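Local coordinates for protein 6-phospho-beta-d glycosidase (Streptococcus pyogenes, PDB 5FOO) that probably hydrolyses 6-phospho-beta-glucosides as a family 1 glycoside hydrolase built on a beta/alpha barrel, at residues H27-L30 / F31-W34. The protein carries 1 engineered substitution. Sequence-based numbering, arbitrary orientation.
Sequences HRNL and FDYW. With PO4 (phosphate ion), chain M.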
loop_
_atom_site.group_PDB
_atom_site.type_symbol
_atom_site.label_atom_id
_atom_site.label_comp_id
_atom_site.label_asym_id
_atom_site.label_seq_id
_atom_site.Cartn_x
_atom_site.Cartn_y
_atom_site.Cartn_z
ATOM N N HIS A 27 -14.170 -7.486 -15.111
ATOM C CA HIS A 27 -14.261 -8.539 -14.101
ATOM C C HIS A 27 -14.419 -7.875 -12.782
ATOM O O HIS A 27 -14.051 -6.709 -12.615
ATOM C CB HIS A 27 -12.952 -9.399 -14.043
ATOM C CG HIS A 27 -12.540 -10.066 -15.331
ATOM N ND1 HIS A 27 -13.069 -11.272 -15.755
ATOM C CD2 HIS A 27 -11.578 -9.753 -16.234
ATOM C CE1 HIS A 27 -12.485 -11.659 -16.875
ATOM N NE2 HIS A 27 -11.608 -10.728 -17.220
ATOM N N ARG A 28 -14.877 -8.664 -11.811
ATOM C CA ARG A 28 -14.903 -8.266 -10.410
ATOM C C ARG A 28 -13.644 -8.643 -9.653
ATOM O O ARG A 28 -13.144 -9.778 -9.767
ATOM C CB ARG A 28 -16.107 -8.904 -9.683
ATOM C CG ARG A 28 -17.456 -8.504 -10.327
ATOM C CD ARG A 28 -18.618 -9.372 -9.856
ATOM N NE ARG A 28 -18.397 -10.754 -10.226
ATOM C CZ ARG A 28 -19.202 -11.761 -9.930
ATOM N NH1 ARG A 28 -20.331 -11.601 -9.252
ATOM N NH2 ARG A 28 -18.855 -12.941 -10.344
ATOM N N ASN A 29 -13.150 -7.686 -8.874
ATOM C CA ASN A 29 -12.180 -7.999 -7.883
ATOM C C ASN A 29 -12.818 -8.487 -6.597
ATOM O O ASN A 29 -14.020 -8.527 -6.510
ATOM C CB ASN A 29 -11.164 -6.834 -7.708
ATOM C CG ASN A 29 -11.745 -5.578 -7.065
ATOM O OD1 ASN A 29 -12.434 -5.613 -6.066
ATOM N ND2 ASN A 29 -11.337 -4.447 -7.585
ATOM N N LEU A 30 -12.021 -8.855 -5.599
ATOM C CA LEU A 30 -12.595 -9.373 -4.352
ATOM C C LEU A 30 -13.516 -8.379 -3.739
ATOM O O LEU A 30 -14.623 -8.767 -3.329
ATOM C CB LEU A 30 -11.558 -9.766 -3.333
ATOM C CG LEU A 30 -10.582 -10.823 -3.790
ATOM C CD1 LEU A 30 -9.659 -11.247 -2.673
ATOM C CD2 LEU A 30 -11.284 -12.037 -4.391
ATOM N N PHE A 31 -13.110 -7.110 -3.662
ATOM C CA PHE A 31 -14.001 -6.104 -3.026
ATOM C C PHE A 31 -15.307 -5.772 -3.807
ATOM O O PHE A 31 -16.352 -5.575 -3.192
ATOM C CB PHE A 31 -13.256 -4.824 -2.685
ATOM C CG PHE A 31 -12.686 -4.815 -1.293
ATOM C CD1 PHE A 31 -13.498 -4.531 -0.200
ATOM C CD2 PHE A 31 -11.317 -5.053 -1.078
ATOM C CE1 PHE A 31 -12.960 -4.512 1.082
ATOM C CE2 PHE A 31 -10.772 -5.043 0.190
ATOM C CZ PHE A 31 -11.588 -4.780 1.291
ATOM N N ASP A 32 -15.242 -5.753 -5.142
ATOM C CA ASP A 32 -16.399 -5.563 -5.956
ATOM C C ASP A 32 -17.402 -6.677 -5.633
ATOM O O ASP A 32 -18.609 -6.408 -5.522
ATOM C CB ASP A 32 -16.113 -5.663 -7.455
ATOM C CG ASP A 32 -15.024 -4.722 -7.940
ATOM O OD1 ASP A 32 -14.982 -3.565 -7.484
ATOM O OD2 ASP A 32 -14.238 -5.152 -8.827
ATOM N N TYR A 33 -16.903 -7.911 -5.546
ATOM C CA TYR A 33 -17.744 -9.069 -5.273
ATOM C C TYR A 33 -18.413 -9.011 -3.902
ATOM O O TYR A 33 -19.657 -9.255 -3.751
ATOM C CB TYR A 33 -16.948 -10.363 -5.346
ATOM C CG TYR A 33 -17.792 -11.565 -5.014
ATOM C CD1 TYR A 33 -18.740 -12.026 -5.930
ATOM C CD2 TYR A 33 -17.605 -12.277 -3.818
ATOM C CE1 TYR A 33 -19.511 -13.146 -5.650
ATOM C CE2 TYR A 33 -18.359 -13.408 -3.526
ATOM C CZ TYR A 33 -19.324 -13.816 -4.449
ATOM O OH TYR A 33 -20.068 -14.903 -4.207
ATOM N N TRP A 34 -17.567 -8.708 -2.924
ATOM C CA TRP A 34 -17.988 -8.521 -1.566
ATOM C C TRP A 34 -19.081 -7.478 -1.391
ATOM O O TRP A 34 -20.055 -7.705 -0.651
ATOM C CB TRP A 34 -16.801 -8.181 -0.652
ATOM C CG TRP A 34 -16.950 -8.674 0.812
ATOM C CD1 TRP A 34 -17.924 -9.492 1.337
ATOM C CD2 TRP A 34 -16.070 -8.371 1.886
ATOM N NE1 TRP A 34 -17.689 -9.696 2.678
ATOM C CE2 TRP A 34 -16.566 -9.007 3.035
ATOM C CE3 TRP A 34 -14.924 -7.565 1.998
ATOM C CZ2 TRP A 34 -15.933 -8.915 4.264
ATOM C CZ3 TRP A 34 -14.276 -7.487 3.229
ATOM C CH2 TRP A 34 -14.772 -8.157 4.331
HETATM P P PO4 M . -15.956 -12.154 -13.069
HETATM O O1 PO4 M . -16.328 -13.382 -12.246
HETATM O O2 PO4 M . -16.718 -11.975 -14.362
HETATM O O3 PO4 M . -14.454 -12.397 -13.529
HETATM O O4 PO4 M . -16.332 -10.981 -12.259
HETATM O O HOH W 1 -12.873 -2.023 -7.453
#
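Asn29 and Asp32 lay their flat end groups against each other, amide and carboxylate planes 24° apart and stacked, with Asn29 CG 3.1 Å from Asp32 OD2. Each side chain takes the other residue's backbone N-H: Asp32 N donates to Asn29 OD1 at 3.0 Å, from above the carbonyl plane, and Asn29 N donates to Asp32 OD2 at 2.8 Å, on the anti side but tilted out of the carboxylate plane. A chi1 of 70° places Asn29 CG between the backbone N and the carbonyl carbon, which turns OD1 toward Asp32 N. These reciprocal bonds define a capping box, Asn29 being the N-cap of helix 30-37 in this TIM barrel; the Phe31 ring meets Trp424 of the 6-phosphocyclophellitol pocket, about 8 Å from that ligand. A water bridges the pair, accepting from Asn29 ND2 and donating to Asp32 OD1; ND2 also reaches Gln78, and OD2 forms a salt bridge with Lys25. Arg28 meets Tyr33 differently: Tyr33 CD1 sits over one guanidinium face, 3.7 Å from Arg28 NH1, which approaches the ring edge, the planes 87° apart. While NH1 pairs with Glu36, Arg28 N and NE both donate to O4 of a phosphate, probably a crystallisation additive; His27 ND1 donates to its O3, NE2 to Asp84 O.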